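Local coordinates for protein beta-fructofuranosidase (Bifidobacterium adolescentis, PDB 6NOB) that probably hydrolyses terminal beta-D-fructofuranoside residues, as in sucrose, as a glycoside hydrolase of family 32, at residues L561-G565 against T566-D570; H505-G509 against D510-T514; N207-G211 against N212-A216; C274-G278 against E279-P283. All blocks are in the same frame, centred on the assembly; numbering follows the deposited sequence.

Contact 1: residues L561-G565 against T566-D570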
loop_
_atom_site.group_PDB
_atom_site.type_symbol
_atom_site.label_atom_id
_atom_site.label_comp_id
_atom_site.label_asym_id
_atom_site.label_seq_id
_atom_site.Cartn_x
_atom_site.Cartn_y
_atom_site.Cartn_z
ATOM N N LEU A 561 4.576 21.319 3.426
ATOM C CA LEU A 561 5.731 20.742 2.759
ATOM C C LEU A 561 5.925 21.416 1.408
ATOM O O LEU A 561 4.960 21.813 0.748
ATOM C CB LEU A 561 5.553 19.234 2.568
ATOM C CG LEU A 561 5.849 18.324 3.763
ATOM C CD1 LEU A 561 5.361 16.908 3.482
ATOM C CD2 LEU A 561 7.334 18.328 4.100
ATOM N N VAL A 562 7.185 21.565 1.006
ATOM C CA VAL A 562 7.535 22.168 -0.276
ATOM C C VAL A 562 8.517 21.251 -0.989
ATOM O O VAL A 562 9.522 20.834 -0.401
ATOM C CB VAL A 562 8.141 23.575 -0.109
ATOM C CG1 VAL A 562 8.220 24.274 -1.458
ATOM C CG2 VAL A 562 7.333 24.401 0.884
ATOM N N ALA A 563 8.233 20.945 -2.250
ATOM C CA ALA A 563 9.069 20.066 -3.067
ATOM C C ALA A 563 9.547 20.843 -4.291
ATOM O O ALA A 563 9.075 20.619 -5.407
ATOM C CB ALA A 563 8.300 18.799 -3.463
ATOM N N LYS A 564 10.496 21.752 -4.075
ATOM C CA LYS A 564 10.975 22.607 -5.152
ATOM C C LYS A 564 11.774 21.802 -6.168
ATOM O O LYS A 564 12.538 20.901 -5.812
ATOM C CB LYS A 564 11.827 23.744 -4.586
ATOM C CG LYS A 564 11.044 24.720 -3.722
ATOM C CD LYS A 564 11.903 25.878 -3.231
ATOM C CE LYS A 564 11.061 27.134 -3.026
ATOM N NZ LYS A 564 11.332 27.792 -1.717
ATOM N N GLY A 565 11.593 22.139 -7.447
ATOM C CA GLY A 565 12.257 21.451 -8.532
ATOM C C GLY A 565 11.611 20.156 -8.965
ATOM O O GLY A 565 11.997 19.608 -10.007
ATOM N N THR A 566 10.641 19.647 -8.211
ATOM C CA THR A 566 9.974 18.396 -8.529
ATOM C C THR A 566 8.765 18.640 -9.426
ATOM O O THR A 566 8.358 19.777 -9.679
ATOM C CB THR A 566 9.533 17.687 -7.252
ATOM O OG1 THR A 566 8.306 18.265 -6.792
ATOM C CG2 THR A 566 10.588 17.842 -6.173
ATOM N N ALA A 567 8.178 17.540 -9.902
ATOM C CA ALA A 567 6.980 17.616 -10.728
ATOM C C ALA A 567 5.755 18.083 -9.951
ATOM O O ALA A 567 4.744 18.427 -10.572
ATOM C CB ALA A 567 6.698 16.255 -11.368
ATOM N N VAL A 568 5.818 18.104 -8.620
ATOM C CA VAL A 568 4.695 18.546 -7.800
ATOM C C VAL A 568 5.087 19.810 -7.048
ATOM O O VAL A 568 4.561 20.092 -5.965
ATOM C CB VAL A 568 4.241 17.436 -6.833
ATOM C CG1 VAL A 568 3.696 16.247 -7.613
ATOM C CG2 VAL A 568 5.393 17.003 -5.932
ATOM N N GLU A 569 6.014 20.580 -7.623
ATOM C CA GLU A 569 6.428 21.837 -7.008
ATOM C C GLU A 569 5.271 22.828 -6.911
ATOM O O GLU A 569 5.266 23.692 -6.025
ATOM C CB GLU A 569 7.585 22.441 -7.806
ATOM C CG GLU A 569 8.163 23.717 -7.221
ATOM C CD GLU A 569 9.233 24.335 -8.101
ATOM O OE1 GLU A 569 10.059 25.110 -7.572
ATOM O OE2 GLU A 569 9.249 24.047 -9.319
ATOM N N ASP A 570 4.282 22.713 -7.796
ATOM C CA ASP A 570 3.164 23.645 -7.868
ATOM C C ASP A 570 2.013 23.270 -6.940
ATOM O O ASP A 570 0.953 23.904 -7.001
ATOM C CB ASP A 570 2.653 23.741 -9.311
ATOM C CG ASP A 570 2.346 22.377 -9.918
ATOM O OD1 ASP A 570 2.901 21.365 -9.438
ATOM O OD2 ASP A 570 1.542 22.318 -10.873
HETATM O O HOH W 1 5.412 21.830 -3.234
#
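T566 and A563 meet where strand 558-564 runs out into two successive beta turns, a type II turn from A563 to T566 and a type I turn from T566 to E569, in the C-terminal beta sandwich of this family 32 enzyme. The tight part lies round the carbonyl of A563. T566 OG1 donates to A563 O at 2.8 Å, tilted 27° from the carbonyl plane, while T566 N reaches the same oxygen only weakly, at 3.4 Å. The hydroxyl sits between its own backbone N and carbonyl carbon (chi1 81°), which turns it back over the strand end and also lets it accept from V568 N at 3.1 Å, an ST turn. Beside it the methyl of A563 rests 3.4 Å from T566 OG1 and, less closely, against V568 CG2. A valine in place of T566 would probably leave A563 O with just the weak bond from the backbone and V568 N without its acceptor, so that the two turns would be less firmly locked together. G565, buried here, takes the positive phi of the type II turn, and its O is bound by N541. A water sits between A563 N, from which it accepts at 3.1 Å, and V568 O, to which it donates weakly.

The other side is looser and faces solvent. K564 is exposed and sets off away from the turn, though its CB still touches E569 OE1. E569, with CG anti to the backbone N (chi1 -177°), lays its extended chain across the lysine's root, and R546 offers it a weak, long ion pair. The charged ends of lysine and glutamate stay 6.6 Å apart, K564 NZ to E569 OE1.

Contact 2: residues H505-G509 against D510-T514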
loop_
_atom_site.group_PDB
_atom_site.type_symbol
_atom_site.label_atom_id
_atom_site.label_comp_id
_atom_site.label_asym_id
_atom_site.label_seq_id
_atom_site.Cartn_x
_atom_site.Cartn_y
_atom_site.Cartn_z
ATOM N N HIS A 505 25.055 21.347 15.245
ATOM C CA HIS A 505 25.980 22.465 15.276
ATOM C C HIS A 505 25.365 23.679 14.598
ATOM O O HIS A 505 24.434 23.581 13.794
ATOM C CB HIS A 505 27.327 22.097 14.641
ATOM C CG HIS A 505 28.427 21.921 15.645
ATOM N ND1 HIS A 505 29.169 22.976 16.132
ATOM C CD2 HIS A 505 28.885 20.816 16.281
ATOM C CE1 HIS A 505 30.045 22.527 17.013
ATOM N NE2 HIS A 505 29.893 21.220 17.124
ATOM N N GLY A 506 25.875 24.848 14.980
ATOM C CA GLY A 506 25.308 26.107 14.536
ATOM C C GLY A 506 26.014 26.665 13.310
ATOM O O GLY A 506 27.231 26.555 13.170
ATOM N N ASP A 507 25.221 27.277 12.424
ATOM C CA ASP A 507 25.715 27.924 11.210
ATOM C C ASP A 507 25.039 29.295 11.100
ATOM O O ASP A 507 24.247 29.544 10.188
ATOM C CB ASP A 507 25.450 27.058 9.972
ATOM C CG ASP A 507 26.086 27.623 8.709
ATOM O OD1 ASP A 507 26.801 28.644 8.793
ATOM O OD2 ASP A 507 25.864 27.044 7.623
ATOM N N GLY A 508 25.357 30.180 12.045
ATOM C CA GLY A 508 24.813 31.525 12.065
ATOM C C GLY A 508 23.300 31.577 12.021
ATOM O O GLY A 508 22.716 31.893 10.980
ATOM N N GLY A 509 22.650 31.268 13.143
ATOM C CA GLY A 509 21.207 31.193 13.199
ATOM C C GLY A 509 20.612 29.906 12.673
ATOM O O GLY A 509 19.492 29.553 13.065
ATOM N N ASP A 510 21.317 29.194 11.799
ATOM C CA ASP A 510 20.871 27.895 11.319
ATOM C C ASP A 510 21.368 26.796 12.248
ATOM O O ASP A 510 22.518 26.817 12.695
ATOM C CB ASP A 510 21.382 27.635 9.899
ATOM C CG ASP A 510 20.465 28.198 8.831
ATOM O OD1 ASP A 510 19.422 28.784 9.184
ATOM O OD2 ASP A 510 20.787 28.049 7.634
ATOM N N MET A 511 20.492 25.842 12.541
ATOM C CA MET A 511 20.879 24.604 13.204
ATOM C C MET A 511 21.054 23.531 12.139
ATOM O O MET A 511 20.160 23.321 11.312
ATOM C CB MET A 511 19.834 24.179 14.237
ATOM C CG MET A 511 19.600 25.206 15.336
ATOM S SD MET A 511 18.493 24.619 16.634
ATOM C CE MET A 511 18.377 26.079 17.670
ATOM N N VAL A 512 22.208 22.869 12.147
ATOM C CA VAL A 512 22.597 21.953 11.080
ATOM C C VAL A 512 22.891 20.587 11.685
ATOM O O VAL A 512 23.584 20.486 12.704
ATOM C CB VAL A 512 23.815 22.480 10.297
ATOM C CG1 VAL A 512 24.213 21.502 9.203
ATOM C CG2 VAL A 512 23.516 23.851 9.706
ATOM N N VAL A 513 22.360 19.541 11.054
ATOM C CA VAL A 513 22.615 18.156 11.433
ATOM C C VAL A 513 23.017 17.397 10.176
ATOM O O VAL A 513 22.266 17.379 9.193
ATOM C CB VAL A 513 21.391 17.498 12.092
ATOM C CG1 VAL A 513 21.591 15.993 12.200
ATOM C CG2 VAL A 513 21.135 18.100 13.463
ATOM N N THR A 514 24.195 16.776 10.203
ATOM C CA THR A 514 24.632 15.929 9.100
ATOM C C THR A 514 24.020 14.542 9.247
ATOM O O THR A 514 24.115 13.921 10.309
ATOM C CB THR A 514 26.157 15.835 9.057
ATOM O OG1 THR A 514 26.714 17.145 8.895
ATOM C CG2 THR A 514 26.605 14.959 7.896
#
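D507 and V512 stand on the same face of a two-stranded antiparallel pair, diagonally across from each other, and touch through carbon: D507 CB lies 3.8 Å from V512 CG2. With CG1 anti to the backbone N (chi1 179°), the valine has its other methyl, CG2, on the side of the aspartate. D510 rises on that same face next to D507. Its CB packs 3.5 Å from D507 O, but the carboxylates do not meet each other, D507 OD2 and D510 OD2 being 5.2 Å apart. Both form salt bridges to R617 NH1 of the neighbouring strand 614-620, which probably offsets the repulsion between two like charges set so near. M511 takes the other face, where it packs on I624 and V627.

Beneath the side chains the backbone sets the register. H505 and V512 form a hydrogen-bonded pair: V512 N reaches H505 O at 2.9 Å, almost in line with the carbonyl bond, and H505 N returns to V512 O at 3.1 Å. Nearer the bend, D507 N donates to D510 O at 2.8 Å with an N-H...O angle of 162°, whereas the return bond from D510 N is weak. G508 and G509 take the positive phi angles of a type I' turn, the tight reversal of a beta hairpin with a two-residue turn, here at the edge of the seven-strand sheet in the C-terminal sandwich.

Contact 3: residues N207-G211 against N212-A216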
loop_
_atom_site.group_PDB
_atom_site.type_symbol
_atom_site.label_atom_id
_atom_site.label_comp_id
_atom_site.label_asym_id
_atom_site.label_seq_id
_atom_site.Cartn_x
_atom_site.Cartn_y
_atom_site.Cartn_z
ATOM N N ASN A 207 -15.172 -19.331 12.660
ATOM C CA ASN A 207 -15.542 -18.296 13.622
ATOM C C ASN A 207 -14.415 -17.275 13.728
ATOM O O ASN A 207 -13.267 -17.656 13.974
ATOM C CB ASN A 207 -15.806 -18.884 15.004
ATOM C CG ASN A 207 -16.965 -19.843 15.019
ATOM O OD1 ASN A 207 -18.114 -19.446 14.827
ATOM N ND2 ASN A 207 -16.677 -21.114 15.276
ATOM N N PRO A 208 -14.698 -15.986 13.546
ATOM C CA PRO A 208 -13.659 -14.973 13.773
ATOM C C PRO A 208 -13.162 -15.020 15.210
ATOM O O PRO A 208 -13.949 -15.009 16.161
ATOM C CB PRO A 208 -14.376 -13.655 13.455
ATOM C CG PRO A 208 -15.503 -14.043 12.557
ATOM C CD PRO A 208 -15.942 -15.399 13.025
ATOM N N VAL A 209 -11.839 -15.110 15.361
ATOM C CA VAL A 209 -11.180 -15.148 16.660
ATOM C C VAL A 209 -9.932 -14.278 16.595
ATOM O O VAL A 209 -9.497 -13.851 15.522
ATOM C CB VAL A 209 -10.797 -16.582 17.092
ATOM C CG1 VAL A 209 -12.032 -17.460 17.229
ATOM C CG2 VAL A 209 -9.814 -17.182 16.102
ATOM N N ALA A 210 -9.353 -14.025 17.767
ATOM C CA ALA A 210 -8.087 -13.312 17.844
ATOM C C ALA A 210 -7.015 -14.050 17.050
ATOM O O ALA A 210 -7.049 -15.275 16.905
ATOM C CB ALA A 210 -7.650 -13.154 19.301
ATOM N N GLY A 211 -6.049 -13.286 16.539
ATOM C CA GLY A 211 -5.072 -13.856 15.625
ATOM C C GLY A 211 -4.188 -14.916 16.255
ATOM O O GLY A 211 -3.829 -15.900 15.604
ATOM N N ASN A 212 -3.811 -14.729 17.523
ATOM C CA ASN A 212 -2.930 -15.700 18.162
ATOM C C ASN A 212 -3.621 -17.035 18.400
ATOM O O ASN A 212 -2.943 -18.065 18.474
ATOM C CB ASN A 212 -2.383 -15.140 19.476
ATOM C CG ASN A 212 -1.096 -14.350 19.283
ATOM O OD1 ASN A 212 -0.727 -14.003 18.158
ATOM N ND2 ASN A 212 -0.405 -14.064 20.380
ATOM N N GLU A 213 -4.949 -17.041 18.495
ATOM C CA GLU A 213 -5.723 -18.258 18.692
ATOM C C GLU A 213 -6.266 -18.830 17.392
ATOM O O GLU A 213 -6.951 -19.859 17.426
ATOM C CB GLU A 213 -6.892 -17.988 19.639
ATOM C CG GLU A 213 -6.571 -17.056 20.791
ATOM C CD GLU A 213 -7.794 -16.737 21.629
ATOM O OE1 GLU A 213 -7.844 -15.634 22.212
ATOM O OE2 GLU A 213 -8.708 -17.588 21.698
ATOM N N ALA A 214 -5.992 -18.190 16.260
ATOM C CA ALA A 214 -6.624 -18.564 15.007
ATOM C C ALA A 214 -5.995 -19.824 14.420
ATOM O O ALA A 214 -4.856 -20.192 14.723
ATOM C CB ALA A 214 -6.538 -17.418 13.997
ATOM N N ASN A 215 -6.769 -20.490 13.562
ATOM C CA ASN A 215 -6.300 -21.655 12.829
ATOM C C ASN A 215 -6.021 -21.372 11.363
ATOM O O ASN A 215 -5.332 -22.171 10.719
ATOM C CB ASN A 215 -7.324 -22.794 12.927
ATOM C CG ASN A 215 -7.378 -23.404 14.310
ATOM O OD1 ASN A 215 -8.363 -23.248 15.034
ATOM N ND2 ASN A 215 -6.310 -24.098 14.691
ATOM N N ALA A 216 -6.531 -20.265 10.828
ATOM C CA ALA A 216 -6.324 -19.910 9.433
ATOM C C ALA A 216 -6.627 -18.430 9.250
ATOM O O ALA A 216 -7.308 -17.810 10.072
ATOM C CB ALA A 216 -7.201 -20.752 8.500
#
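A compact chain reversal in the loop between strands 190-202 and 216-227 of the beta-propeller domain brings V209 and A210 against E213 and A214. Two backbone bonds close it. A214 N donates to G211 O at 3.2 Å with a nearly straight N-H...O angle of 162°, yet it comes from above the carbonyl plane, 74° out of it. E213 N approaches A210 O at the same length, 3.2 Å, but the bond is bent and weak.

The apolar side of the turn is made by V209 and A214. In V209, CG1 is anti to the carbonyl carbon (chi1 -62°), which leaves CG2 between the backbone N and the carbonyl carbon; from there CG2 leans over A214, 3.6 Å from A214 CA and 3.9 Å from A214 CB. The alanine methyl in turn lies against the carbonyl oxygens of A210 and G211, 3.5 Å from G211 O, and also packs on T201 of the preceding strand.

Bonds to other parts of the fold fix the loop. N212 N is bound by D444, the backbones of G211 and Q139 are hydrogen-bonded, and V209 pairs with T201. Just beyond the turn, N215 and A216 both lie opposite V202 on strand 190-202, a classic beta bulge that leads into strand 216-227. On the outer side of the reversal, E213 runs its extended chain past A210, its OE1 3.8 Å from A210 CB.

Contact 4: residues C274-G278 against E279-P283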
loop_
_atom_site.group_PDB
_atom_site.type_symbol
_atom_site.label_atom_id
_atom_site.label_comp_id
_atom_site.label_asym_id
_atom_site.label_seq_id
_atom_site.Cartn_x
_atom_site.Cartn_y
_atom_site.Cartn_z
ATOM N N CYS A 274 -14.892 -7.122 11.952
ATOM C CA CYS A 274 -15.660 -7.972 12.847
ATOM C C CYS A 274 -15.736 -7.448 14.271
ATOM O O CYS A 274 -16.501 -7.999 15.067
ATOM C CB CYS A 274 -15.073 -9.393 12.857
ATOM S SG CYS A 274 -15.238 -10.239 11.284
ATOM N N GLY A 275 -14.985 -6.400 14.607
ATOM C CA GLY A 275 -14.871 -5.969 15.986
ATOM C C GLY A 275 -15.622 -4.705 16.352
ATOM O O GLY A 275 -15.319 -4.088 17.377
ATOM N N MET A 276 -16.606 -4.309 15.547
ATOM C CA MET A 276 -17.374 -3.106 15.834
ATOM C C MET A 276 -18.591 -3.419 16.704
ATOM O O MET A 276 -18.965 -4.575 16.916
ATOM C CB MET A 276 -17.818 -2.424 14.541
ATOM C CG MET A 276 -16.713 -1.706 13.802
ATOM S SD MET A 276 -17.329 -0.789 12.379
ATOM C CE MET A 276 -17.937 -2.122 11.355
ATOM N N GLY A 277 -19.212 -2.354 17.209
ATOM C CA GLY A 277 -20.391 -2.470 18.043
ATOM C C GLY A 277 -21.330 -1.291 17.883
ATOM O O GLY A 277 -21.180 -0.494 16.951
ATOM N N GLY A 278 -22.297 -1.165 18.783
ATOM C CA GLY A 278 -23.272 -0.096 18.723
ATOM C C GLY A 278 -24.633 -0.588 18.260
ATOM O O GLY A 278 -24.808 -1.718 17.799
ATOM N N GLU A 279 -25.615 0.309 18.377
ATOM C CA GLU A 279 -27.003 -0.056 18.112
ATOM C C GLU A 279 -27.284 -0.308 16.637
ATOM O O GLU A 279 -28.327 -0.888 16.313
ATOM C CB GLU A 279 -27.934 1.039 18.629
ATOM C CG GLU A 279 -28.153 1.005 20.128
ATOM C CD GLU A 279 -29.471 1.629 20.533
ATOM O OE1 GLU A 279 -30.365 1.747 19.668
ATOM O OE2 GLU A 279 -29.612 2.007 21.716
ATOM N N ALA A 280 -26.394 0.108 15.740
ATOM C CA ALA A 280 -26.657 0.018 14.311
ATOM C C ALA A 280 -26.213 -1.300 13.691
ATOM O O ALA A 280 -26.567 -1.569 12.539
ATOM C CB ALA A 280 -25.972 1.176 13.578
ATOM N N LEU A 281 -25.467 -2.130 14.417
ATOM C CA LEU A 281 -24.887 -3.341 13.859
ATOM C C LEU A 281 -25.420 -4.583 14.560
ATOM O O LEU A 281 -25.749 -4.560 15.750
ATOM C CB LEU A 281 -23.357 -3.320 13.959
ATOM C CG LEU A 281 -22.671 -2.186 13.202
ATOM C CD1 LEU A 281 -21.164 -2.297 13.333
ATOM C CD2 LEU A 281 -23.089 -2.202 11.740
ATOM N N ASP A 282 -25.500 -5.672 13.799
ATOM C CA ASP A 282 -25.867 -6.976 14.329
ATOM C C ASP A 282 -24.607 -7.645 14.863
ATOM O O ASP A 282 -23.699 -7.959 14.083
ATOM C CB ASP A 282 -26.530 -7.832 13.246
ATOM C CG ASP A 282 -27.203 -9.076 13.803
ATOM O OD1 ASP A 282 -26.855 -9.503 14.925
ATOM O OD2 ASP A 282 -28.083 -9.632 13.112
ATOM N N PRO A 283 -24.510 -7.878 16.174
ATOM C CA PRO A 283 -23.281 -8.475 16.722
ATOM C C PRO A 283 -23.018 -9.887 16.229
ATOM O O PRO A 283 -21.880 -10.362 16.338
ATOM C CB PRO A 283 -23.518 -8.443 18.237
ATOM C CG PRO A 283 -25.005 -8.445 18.382
ATOM C CD PRO A 283 -25.534 -7.661 17.212
HETATM O O HOH W 2 -23.486 1.047 15.723
HETATM O O HOH W 3 -23.665 -4.092 17.583
#
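M276 and L281 are brought together by matching first torsions: each has CG anti to its carbonyl carbon (chi1 -74° and -61°). A later bend in the methionine, at chi3, folds its end methyl back toward the leucine. L281 CD1 therefore meets M276 at two points, 3.6 Å from M276 CB and 3.8 Å from M276 CE, with the two chains crossing at a slant. It is a contact of CH groups alone, with the leucine methyl facing both the root and the tip of the methionine. M276 also rests on L379 and Q381 of strand 377-382, and L281 on Y287 of strand 285-295.

The backbone between them makes a type I beta turn from G278 to L281, within the loop that joins strands 268-273 and 285-295 of one propeller sheet. Its closing bond, L281 N to G278 O, is straight but weak at 3.5 Å. Two waters supplement it. One donates to G277 O and accepts from A280 N at 3.1 Å; the other donates to both G278 O, at 2.6 Å, and L281 O, tying the two ends of the turn together.

G278 has a positive phi, at backbone angles where a CB would collide with the carbonyl oxygen of G277 and with E279 N, which calls for glycine. Just before it, Q381 OE1 accepts a hydrogen bond from G277 N.

Overall arrangement
From the N terminus, contact 3 comes first, turning the chain between strands 190-202 and 216-227 of one propeller sheet. Contact 4 follows, in the loop between strands 268-273 and 285-295 of the next sheet. These two lie 19 Å apart between centres and touch, P208 CG packing 4.0 Å from C274 SG, so neighbouring sheets of the propeller meet there. Contacts 2 and 1 come later, in the C-terminal sandwich: contact 2 is a hairpin at one edge of the seven-strand sheet, and contact 1 leads from strand 558-564 to the short strand 573-574 at the other. Their centres are 24 Å apart without touching. All four are in series; none nests or crosses.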